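Local coordinates for 2-hydroxyhepta-2,4-diene-1,7-dioate isomerase (PDB 3RR6), which is of unknown function but, as a fumarylacetoacetate hydrolase family member, probably binds a metal ion and acts as an isomerase or acetylpyruvate hydrolase, at residues S65-M70 with G226-T231; F92-T97 with R164-D169; H116-L121 with D149-D154; A122-R127 with G143-N148. All coordinates share one frame; numbering follows the deposited sequence.

In the fold
Four contacts sit one inside another along the chain, and none cross. From the N terminus, 65-70 opens the widest loop, closed by 226-231 (interaction 1). Inside it, 92-97 is met by 164-169 (interaction 2); inside that, 116-121 pairs with 149-154 (interaction 3), and the innermost loop joins 122-127 to 143-148 (interaction 4). Interactions 3 and 4 share the long strands 115-125 and 141-152. Strand 67-70 lies between 91-94 and 228-230, and 228-230 is in turn neighbour to 115-125, so interaction 1 touches each of the other three. Interactions 2 and 3 meet in salt bridges from K94 and K166 to D149, tying strand 91-94 and helix 163-167 to strand 141-152 at a cluster of carboxylates.

Interaction 1: residues S65-M70 with G226-T231; sequences SKVVAM and GDVILT
S65 and K66 close on the carboxylate of D227 at the start of a parallel strand pair, 67-70 beside 228-230, in the buried core of the fumarylacetoacetate hydrolase-type fold. S65 OG donates to D227 OD1 at 2.6 Å on its syn lone pair, while K66 N meets the same oxygen from above the carboxylate plane at 3.3 Å. Water 1 joins the two segments once more, accepting from S65 N and donating to D227 OD1 at 3.0 Å. The other oxygen takes a salt bridge, K66 NZ to D227 OD2 at 2.8 Å, on the syn side but 31° out of plane. K66 reaches it with CG set between its own N and carbonyl carbon (chi1 60°) and a chain that bends at its last torsion. Past this polar end a backbone ladder runs from V228 N on K66 O to M70 N on L230 O. Its two middle rungs, V68 N to V228 O and L230 N to V68 O, are both 2.8 Å. V67, A69, V228 and L230 turn to one face, where V67 CG1 lies 4.0 Å from L230 CG; V68 and I229 turn to the other, against helix 210-220. Strands 91-94 and 115-125 flank the pair, making both strands interior. Farther out, T222 O also accepts from K66 NZ, and L224 N donates to D227 OD2.

Interaction 2: residues F92-T97 with R164-D169; sequences FIKPNT and RAKGHD. With EDO (1,2-ethanediol), chain E.
K94 NZ is gripped from several sides. It donates to K166 O at 2.8 Å, on a lone pair in the carbonyl plane, forms a salt bridge to D149 OD1, and also bonds F171 O. Bends at chi3 (76°) and chi4 (82°) curl the end of the lysine back onto that carbonyl, while K94 CG passes 4.1 Å from K166 CB. The K166 side chain crosses that of K94 at about a right angle, and its aliphatic stem also crosses the F92 side chain at about a right angle; the closest carbons there are modelled too near each other to be trusted. Its amine continues to D149 OD2 and S151 OG. Strand 91-94 is thereby joined to the weakly bonded helical turn 163-167, and both lysines converge on the acidic cluster that, in the fumarylacetoacetate hydrolase fold, is consistent with a metal site. Beyond the lysines, P95 packs its ring against backbone: CD lies 3.7 Å from G167 CA, and CG also touches G167 O. That carbonyl is reached by water 2, which joins the far end of the contact. T97 OG1 donates to the water at 2.8 Å, and the water donates to G167 O and, at 2.7 Å, to D169 OD1. On another flank of the helical turn, R164 NH1 holds O1 of a 1,2-ethanediol, probably from the crystallisation liquor, at 2.9 Å. The diol oxygen lies at the edge of the guanidinium and near the plane of the H168 ring, beside CE1; S111 OG is also hydrogen-bonded to the diol.

Interaction 3: residues H116-L121 with D149-D154; sequences HHEGEL and DVSARD
H116 and S151 form an antiparallel hydrogen-bonded pair: H116 N donates to S151 O at 2.8 Å, and S151 N returns a bond to H116 O. Two residues along, D149 N reaches E118 O, carrying the pairing of strands 115-125 and 141-152 past an irregular stretch. The one CH-pi contact belongs to R153, first residue of helix 153-159. Its CG sits 3.4 Å above the centre of the H116 ring, only 6° off the normal, and bends at chi2 and chi3 stand the guanidinium nearly upright against the ring, at 82°. Carboxylates make up the third group. E118 and D149 lie side by side, pointing the same way, with E118 OE1 3.4 Å from D149 OD2; E120 OE2 approaches D149 OD2 to 3.8 Å. Water 3 lies within hydrogen-bonding distance of E120 OE2 and D149 OD2, though more acceptors surround it than it has protons to give. S151 OG donates to D149 O at 2.9 Å, and K166 NZ is also hydrogen-bonded to it. Outside partners hold two of the acids: K94 and K166 make salt bridges to the two oxygens of D149, and G232 N holds E120 OE1. An E-x-E pair and an aspartate converging in this way resemble the divalent-metal site of fumarylacetoacetate hydrolases. Three carboxylates gathered so closely, with lysines offsetting part of their charge, would probably favour a cation here.

Interaction 4: residues A122-R127 with G143-N148; sequences AIVIGR and GYTIGN
A122 CB lies against T145 CG2 at 3.7 Å, and V124 CG2 approaches the same methyl to 4.0 Å, so the threonine methyl bridges two residues of strand 115-125. T145 can do this because its OG1 stands anti to the backbone N (chi1 -166°), placing CG2 between N and the carbonyl carbon; OG1 itself is bonded to W177 O. On the other face I123 CG1 and Y144 CE1 meet at 4.0 Å, the two side chains lying alongside and pointing the same way. The backbones are joined by an antiparallel ladder between two consecutive long strands, whose N-to-C directions over these segments stand 137° apart, a marked twist from strictly antiparallel. A122 and T145 exchange bonds in both directions; in the one from A122 N, the donor lies 41° above the plane of the T145 carbonyl. V124 N binds G143 O at 2.9 Å, but the return bond from G143 N to V124 O is weak, at 3.5 Å. Strand 172-179 lies against the A122-V124-T145 face through L174 and I178, while a bound 1,2-ethanediol lies close to Y144. The chemistry is thus that of an apolar core face, with the threonine hydroxyl satisfied by a backbone carbonyl of the adjoining strand.

Interaction 1: residues S65-M70 with G226-T231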
# COMPACT_ATOMS: atom_id res chain seq x y z
N SER A 65 5.24 8.08 8.37
CA SER A 65 4.71 8.83 9.51
C SER A 65 3.20 8.65 9.63
O SER A 65 2.66 8.62 10.73
CB SER A 65 5.10 10.31 9.46
OG SER A 65 4.21 11.09 8.70
N LYS A 66 2.52 8.52 8.49
CA LYS A 66 1.09 8.27 8.46
C LYS A 66 0.74 7.55 7.17
O LYS A 66 1.52 7.59 6.21
CB LYS A 66 0.29 9.57 8.58
CG LYS A 66 0.55 10.61 7.48
CD LYS A 66 -0.28 11.87 7.72
CE LYS A 66 0.12 13.06 6.85
NZ LYS A 66 1.52 13.53 7.06
N VAL A 67 -0.41 6.88 7.20
CA VAL A 67 -1.00 6.24 6.03
C VAL A 67 -2.34 6.94 5.80
O VAL A 67 -3.21 6.96 6.68
CB VAL A 67 -1.24 4.73 6.24
CG1 VAL A 67 -1.93 4.12 5.02
CG2 VAL A 67 0.08 4.01 6.56
N VAL A 68 -2.50 7.54 4.63
CA VAL A 68 -3.77 8.14 4.23
C VAL A 68 -4.36 7.18 3.21
O VAL A 68 -3.62 6.54 2.46
CB VAL A 68 -3.56 9.55 3.64
CG1 VAL A 68 -4.90 10.21 3.32
CG2 VAL A 68 -2.76 10.42 4.61
N ALA A 69 -5.67 7.04 3.21
CA ALA A 69 -6.33 6.10 2.31
C ALA A 69 -7.59 6.69 1.70
O ALA A 69 -8.29 7.49 2.34
CB ALA A 69 -6.66 4.80 3.03
N MET A 70 -7.83 6.32 0.45
CA MET A 70 -9.06 6.68 -0.26
C MET A 70 -10.15 5.65 -0.01
O MET A 70 -9.88 4.46 0.03
CB MET A 70 -8.78 6.70 -1.76
CG MET A 70 -7.86 7.81 -2.23
SD MET A 70 -8.67 9.41 -2.34
CE MET A 70 -9.78 9.07 -3.73
N GLY A 226 8.22 9.33 2.96
CA GLY A 226 7.85 8.06 3.55
C GLY A 226 6.37 7.87 3.79
O GLY A 226 5.93 6.74 3.99
N ASP A 227 5.59 8.96 3.80
CA ASP A 227 4.15 8.82 3.95
C ASP A 227 3.57 7.96 2.82
O ASP A 227 4.05 7.98 1.68
CB ASP A 227 3.45 10.18 3.98
CG ASP A 227 3.60 10.89 5.31
OD1 ASP A 227 4.13 10.29 6.28
OD2 ASP A 227 3.17 12.07 5.38
N VAL A 228 2.52 7.23 3.15
CA VAL A 228 1.86 6.32 2.22
C VAL A 228 0.44 6.80 1.97
O VAL A 228 -0.26 7.17 2.91
CB VAL A 228 1.85 4.91 2.79
CG1 VAL A 228 1.00 3.97 1.93
CG2 VAL A 228 3.27 4.36 2.91
N ILE A 229 0.03 6.81 0.70
CA ILE A 229 -1.37 7.04 0.34
C ILE A 229 -1.91 5.82 -0.40
O ILE A 229 -1.43 5.48 -1.49
CB ILE A 229 -1.58 8.29 -0.54
CG1 ILE A 229 -0.95 9.53 0.10
CG2 ILE A 229 -3.10 8.50 -0.76
CD1 ILE A 229 -0.91 10.75 -0.84
N LEU A 230 -2.89 5.15 0.19
CA LEU A 230 -3.56 4.02 -0.46
C LEU A 230 -4.63 4.57 -1.38
O LEU A 230 -5.43 5.42 -0.98
CB LEU A 230 -4.17 3.08 0.58
CG LEU A 230 -3.22 2.50 1.62
CD1 LEU A 230 -3.96 1.54 2.52
CD2 LEU A 230 -2.04 1.80 0.95
N THR A 231 -4.67 4.09 -2.62
CA THR A 231 -5.45 4.75 -3.67
C THR A 231 -6.88 4.23 -3.88
O THR A 231 -7.57 4.69 -4.78
CB THR A 231 -4.71 4.72 -5.00
OG1 THR A 231 -4.46 3.35 -5.38
CG2 THR A 231 -3.38 5.49 -4.90
O HOH W 1 7.03 9.75 6.76

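Interaction 2: residues F92-T97 with R164-D169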
# COMPACT_ATOMS: atom_id res chain seq x y z
N PHE A 92 -9.27 8.86 4.77
CA PHE A 92 -9.14 8.54 6.20
C PHE A 92 -7.70 8.17 6.47
O PHE A 92 -6.89 8.07 5.54
CB PHE A 92 -10.08 7.41 6.59
CG PHE A 92 -10.11 6.29 5.62
CD1 PHE A 92 -10.97 6.33 4.53
CD2 PHE A 92 -9.25 5.21 5.77
CE1 PHE A 92 -10.99 5.32 3.61
CE2 PHE A 92 -9.27 4.18 4.83
CZ PHE A 92 -10.14 4.24 3.76
N ILE A 93 -7.37 8.06 7.75
CA ILE A 93 -6.00 7.76 8.16
C ILE A 93 -5.93 6.43 8.88
O ILE A 93 -6.79 6.12 9.72
CB ILE A 93 -5.42 8.86 9.04
CG1 ILE A 93 -5.13 10.10 8.20
CG2 ILE A 93 -4.13 8.40 9.74
CD1 ILE A 93 -4.91 11.36 9.01
N LYS A 94 -4.91 5.66 8.54
CA LYS A 94 -4.53 4.47 9.29
C LYS A 94 -3.25 4.82 10.04
O LYS A 94 -2.35 5.44 9.48
CB LYS A 94 -4.33 3.29 8.35
CG LYS A 94 -5.63 2.82 7.68
CD LYS A 94 -5.39 1.86 6.50
CE LYS A 94 -5.03 0.45 6.91
NZ LYS A 94 -6.23 -0.41 7.26
N PRO A 95 -3.16 4.44 11.32
CA PRO A 95 -1.94 4.75 12.06
C PRO A 95 -0.76 3.92 11.56
O PRO A 95 -0.96 2.81 11.06
CB PRO A 95 -2.30 4.36 13.49
CG PRO A 95 -3.28 3.26 13.33
CD PRO A 95 -4.09 3.62 12.10
N ASN A 96 0.47 4.43 11.70
CA ASN A 96 1.62 3.66 11.22
C ASN A 96 1.88 2.39 12.02
O ASN A 96 2.58 1.49 11.57
CB ASN A 96 2.88 4.53 11.06
CG ASN A 96 3.43 5.06 12.37
OD1 ASN A 96 3.01 4.67 13.45
ND2 ASN A 96 4.41 5.97 12.27
N THR A 97 1.24 2.29 13.19
CA THR A 97 1.28 1.09 13.99
C THR A 97 0.47 -0.06 13.38
O THR A 97 0.59 -1.20 13.84
CB THR A 97 0.75 1.40 15.41
OG1 THR A 97 -0.49 2.11 15.29
CG2 THR A 97 1.76 2.25 16.18
N ARG A 164 -11.35 3.16 13.86
CA ARG A 164 -11.10 1.92 14.61
C ARG A 164 -11.07 0.71 13.68
O ARG A 164 -10.15 -0.11 13.74
CB ARG A 164 -12.12 1.69 15.73
CG ARG A 164 -12.05 0.29 16.33
CD ARG A 164 -12.86 0.14 17.59
NE ARG A 164 -14.30 0.13 17.35
CZ ARG A 164 -15.15 -0.81 17.75
NH1 ARG A 164 -14.74 -1.90 18.40
NH2 ARG A 164 -16.45 -0.66 17.50
N ALA A 165 -12.08 0.61 12.82
CA ALA A 165 -12.20 -0.51 11.90
C ALA A 165 -10.95 -0.77 11.09
O ALA A 165 -10.61 -1.93 10.79
CB ALA A 165 -13.37 -0.26 10.95
N LYS A 166 -10.28 0.31 10.69
CA LYS A 166 -9.12 0.22 9.81
C LYS A 166 -7.79 0.39 10.54
O LYS A 166 -6.73 0.31 9.91
CB LYS A 166 -9.26 1.28 8.72
CG LYS A 166 -10.40 0.97 7.75
CD LYS A 166 -10.58 2.09 6.79
CE LYS A 166 -11.69 1.80 5.80
NZ LYS A 166 -11.34 0.76 4.78
N GLY A 167 -7.85 0.58 11.86
CA GLY A 167 -6.69 1.01 12.63
C GLY A 167 -6.07 0.01 13.58
O GLY A 167 -5.12 0.34 14.30
N HIS A 168 -6.60 -1.21 13.61
CA HIS A 168 -6.05 -2.27 14.44
C HIS A 168 -4.61 -2.59 14.01
O HIS A 168 -4.27 -2.51 12.83
CB HIS A 168 -6.91 -3.53 14.34
CG HIS A 168 -8.30 -3.35 14.86
ND1 HIS A 168 -8.62 -3.43 16.19
CD2 HIS A 168 -9.46 -3.10 14.20
CE1 HIS A 168 -9.91 -3.22 16.34
NE2 HIS A 168 -10.45 -3.02 15.15
N ASP A 169 -3.76 -2.93 14.97
CA ASP A 169 -2.42 -3.40 14.64
C ASP A 169 -2.55 -4.53 13.60
O ASP A 169 -3.46 -5.36 13.69
CB ASP A 169 -1.69 -3.91 15.88
CG ASP A 169 -1.18 -2.81 16.82
OD1 ASP A 169 -1.43 -1.61 16.62
OD2 ASP A 169 -0.49 -3.20 17.80
C1 EDO E . -11.41 -2.48 20.38
O1 EDO E . -12.09 -2.88 19.19
C2 EDO E . -12.42 -2.27 21.48
O2 EDO E . -13.00 -3.54 21.86
O HOH W 2 -2.36 0.16 14.75

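Interaction 3: residues H116-L121 with D149-D154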
# COMPACT_ATOMS: atom_id res chain seq x y z
N HIS A 116 -12.51 -7.70 6.40
CA HIS A 116 -12.40 -7.80 4.95
C HIS A 116 -11.05 -7.36 4.41
O HIS A 116 -10.40 -6.49 5.00
CB HIS A 116 -13.48 -6.94 4.29
CG HIS A 116 -14.86 -7.49 4.42
ND1 HIS A 116 -15.91 -7.05 3.63
CD2 HIS A 116 -15.37 -8.45 5.22
CE1 HIS A 116 -17.00 -7.72 3.96
NE2 HIS A 116 -16.70 -8.58 4.92
N HIS A 117 -10.65 -7.96 3.29
CA HIS A 117 -9.49 -7.53 2.52
C HIS A 117 -9.86 -6.41 1.55
O HIS A 117 -10.96 -6.39 1.00
CB HIS A 117 -8.90 -8.70 1.70
CG HIS A 117 -9.88 -9.36 0.77
ND1 HIS A 117 -10.29 -8.81 -0.42
CD2 HIS A 117 -10.54 -10.55 0.87
CE1 HIS A 117 -11.15 -9.62 -1.01
NE2 HIS A 117 -11.32 -10.68 -0.25
N GLU A 118 -8.90 -5.53 1.29
CA GLU A 118 -9.05 -4.45 0.31
C GLU A 118 -7.69 -4.20 -0.35
O GLU A 118 -6.85 -3.46 0.17
CB GLU A 118 -9.58 -3.17 0.98
CG GLU A 118 -10.97 -3.36 1.62
CD GLU A 118 -11.61 -2.11 2.17
OE1 GLU A 118 -11.07 -1.01 2.02
OE2 GLU A 118 -12.69 -2.26 2.81
N GLY A 119 -7.46 -4.85 -1.49
CA GLY A 119 -6.17 -4.71 -2.17
C GLY A 119 -6.06 -3.36 -2.83
O GLY A 119 -7.01 -2.91 -3.47
N GLU A 120 -4.90 -2.70 -2.69
CA GLU A 120 -4.73 -1.32 -3.18
C GLU A 120 -3.32 -1.04 -3.70
O GLU A 120 -2.34 -1.57 -3.20
CB GLU A 120 -5.05 -0.30 -2.08
CG GLU A 120 -6.29 -0.66 -1.28
CD GLU A 120 -7.07 0.49 -0.70
OE1 GLU A 120 -6.65 1.65 -0.81
OE2 GLU A 120 -8.17 0.21 -0.18
N LEU A 121 -3.24 -0.18 -4.71
CA LEU A 121 -1.99 0.46 -5.09
C LEU A 121 -1.64 1.52 -4.05
O LEU A 121 -2.49 2.34 -3.69
CB LEU A 121 -2.12 1.12 -6.47
CG LEU A 121 -0.90 1.92 -6.94
CD1 LEU A 121 0.24 0.98 -7.31
CD2 LEU A 121 -1.26 2.83 -8.13
N ASP A 149 -5.88 -2.65 2.72
CA ASP A 149 -6.61 -1.83 3.69
C ASP A 149 -7.58 -2.73 4.45
O ASP A 149 -8.79 -2.72 4.21
CB ASP A 149 -7.35 -0.67 3.00
CG ASP A 149 -8.09 0.26 3.97
OD1 ASP A 149 -7.95 0.15 5.20
OD2 ASP A 149 -8.83 1.14 3.48
N VAL A 150 -7.02 -3.52 5.36
CA VAL A 150 -7.81 -4.48 6.12
C VAL A 150 -8.79 -3.72 7.03
O VAL A 150 -8.42 -2.73 7.66
CB VAL A 150 -6.92 -5.43 6.95
CG1 VAL A 150 -7.77 -6.47 7.71
CG2 VAL A 150 -5.89 -6.16 6.05
N SER A 151 -10.04 -4.18 7.05
CA SER A 151 -11.13 -3.42 7.67
C SER A 151 -12.10 -4.31 8.44
O SER A 151 -12.63 -5.27 7.87
CB SER A 151 -11.92 -2.68 6.57
OG SER A 151 -11.08 -1.88 5.75
N ALA A 152 -12.36 -3.97 9.69
CA ALA A 152 -13.40 -4.63 10.49
C ALA A 152 -14.75 -3.98 10.21
O ALA A 152 -15.08 -2.92 10.76
CB ALA A 152 -13.06 -4.59 11.98
N ARG A 153 -15.52 -4.61 9.32
CA ARG A 153 -16.79 -4.04 8.86
C ARG A 153 -17.77 -3.84 10.02
O ARG A 153 -18.55 -2.88 10.01
CB ARG A 153 -17.43 -4.92 7.78
CG ARG A 153 -16.55 -5.28 6.58
CD ARG A 153 -15.96 -4.09 5.84
NE ARG A 153 -16.97 -3.22 5.23
CZ ARG A 153 -17.36 -3.25 3.96
NH1 ARG A 153 -16.84 -4.13 3.10
NH2 ARG A 153 -18.28 -2.40 3.53
N ASP A 154 -17.75 -4.73 11.00
CA ASP A 154 -18.63 -4.59 12.16
C ASP A 154 -18.31 -3.33 12.96
O ASP A 154 -19.19 -2.68 13.51
CB ASP A 154 -18.64 -5.84 13.06
CG ASP A 154 -17.26 -6.34 13.43
OD1 ASP A 154 -16.39 -6.48 12.53
OD2 ASP A 154 -17.05 -6.67 14.62
O HOH W 3 -9.52 1.92 1.08

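Interaction 4: residues A122-R127 with G143-N148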
# COMPACT_ATOMS: atom_id res chain seq x y z
N ALA A 122 -0.39 1.50 -3.57
CA ALA A 122 0.09 2.44 -2.57
C ALA A 122 1.10 3.42 -3.15
O ALA A 122 2.09 3.01 -3.74
CB ALA A 122 0.74 1.67 -1.39
N ILE A 123 0.83 4.71 -2.97
CA ILE A 123 1.77 5.78 -3.31
C ILE A 123 2.69 6.00 -2.12
O ILE A 123 2.23 6.09 -0.98
CB ILE A 123 1.01 7.09 -3.54
CG1 ILE A 123 0.00 6.98 -4.68
CG2 ILE A 123 1.98 8.27 -3.81
CD1 ILE A 123 -1.03 8.10 -4.64
N VAL A 124 4.00 6.09 -2.36
CA VAL A 124 4.95 6.47 -1.32
C VAL A 124 5.53 7.84 -1.65
O VAL A 124 6.15 8.02 -2.71
CB VAL A 124 6.07 5.43 -1.12
CG1 VAL A 124 6.97 5.85 0.06
CG2 VAL A 124 5.49 4.01 -0.91
N ILE A 125 5.33 8.79 -0.75
CA ILE A 125 5.81 10.17 -0.91
C ILE A 125 7.32 10.25 -0.69
O ILE A 125 7.87 9.57 0.18
CB ILE A 125 5.05 11.11 0.07
CG1 ILE A 125 3.55 11.09 -0.25
CG2 ILE A 125 5.63 12.53 0.09
CD1 ILE A 125 3.15 11.68 -1.59
N GLY A 126 8.00 11.05 -1.51
CA GLY A 126 9.45 11.16 -1.45
C GLY A 126 10.02 12.52 -1.05
O GLY A 126 11.23 12.63 -0.86
N ARG A 127 9.16 13.53 -0.94
CA ARG A 127 9.57 14.89 -0.58
C ARG A 127 8.55 15.49 0.37
O ARG A 127 7.37 15.17 0.28
CB ARG A 127 9.64 15.77 -1.83
CG ARG A 127 10.60 15.29 -2.89
CD ARG A 127 10.73 16.32 -3.99
NE ARG A 127 11.81 16.01 -4.91
CZ ARG A 127 12.23 16.82 -5.87
NH1 ARG A 127 11.65 18.01 -6.04
NH2 ARG A 127 13.22 16.46 -6.67
N GLY A 143 7.86 6.33 -5.22
CA GLY A 143 7.46 5.22 -6.05
C GLY A 143 6.20 4.57 -5.51
O GLY A 143 5.46 5.18 -4.72
N TYR A 144 5.96 3.33 -5.95
CA TYR A 144 4.69 2.65 -5.70
C TYR A 144 4.94 1.29 -5.08
O TYR A 144 5.91 0.62 -5.41
CB TYR A 144 3.88 2.49 -6.99
CG TYR A 144 3.60 3.82 -7.63
CD1 TYR A 144 2.52 4.58 -7.23
CD2 TYR A 144 4.48 4.36 -8.55
CE1 TYR A 144 2.28 5.82 -7.77
CE2 TYR A 144 4.26 5.62 -9.09
CZ TYR A 144 3.17 6.34 -8.69
OH TYR A 144 2.95 7.59 -9.22
N THR A 145 4.05 0.91 -4.17
CA THR A 145 4.08 -0.42 -3.58
C THR A 145 2.64 -0.95 -3.50
O THR A 145 1.73 -0.38 -4.11
CB THR A 145 4.86 -0.44 -2.23
OG1 THR A 145 5.15 -1.79 -1.85
CG2 THR A 145 4.12 0.27 -1.10
N ILE A 146 2.45 -2.04 -2.77
CA ILE A 146 1.13 -2.66 -2.63
C ILE A 146 0.69 -2.52 -1.18
O ILE A 146 1.51 -2.57 -0.27
CB ILE A 146 1.15 -4.15 -3.03
CG1 ILE A 146 1.91 -4.34 -4.33
CG2 ILE A 146 -0.29 -4.70 -3.13
CD1 ILE A 146 2.04 -5.79 -4.77
N GLY A 147 -0.61 -2.31 -0.98
CA GLY A 147 -1.19 -2.29 0.35
C GLY A 147 -2.44 -3.14 0.43
O GLY A 147 -3.02 -3.53 -0.58
N ASN A 148 -2.85 -3.45 1.66
CA ASN A 148 -4.11 -4.14 1.94
C ASN A 148 -4.80 -3.35 3.05
O ASN A 148 -4.34 -3.35 4.19
CB ASN A 148 -3.81 -5.58 2.34
CG ASN A 148 -5.03 -6.49 2.37
OD1 ASN A 148 -6.16 -6.04 2.36
ND2 ASN A 148 -4.78 -7.81 2.45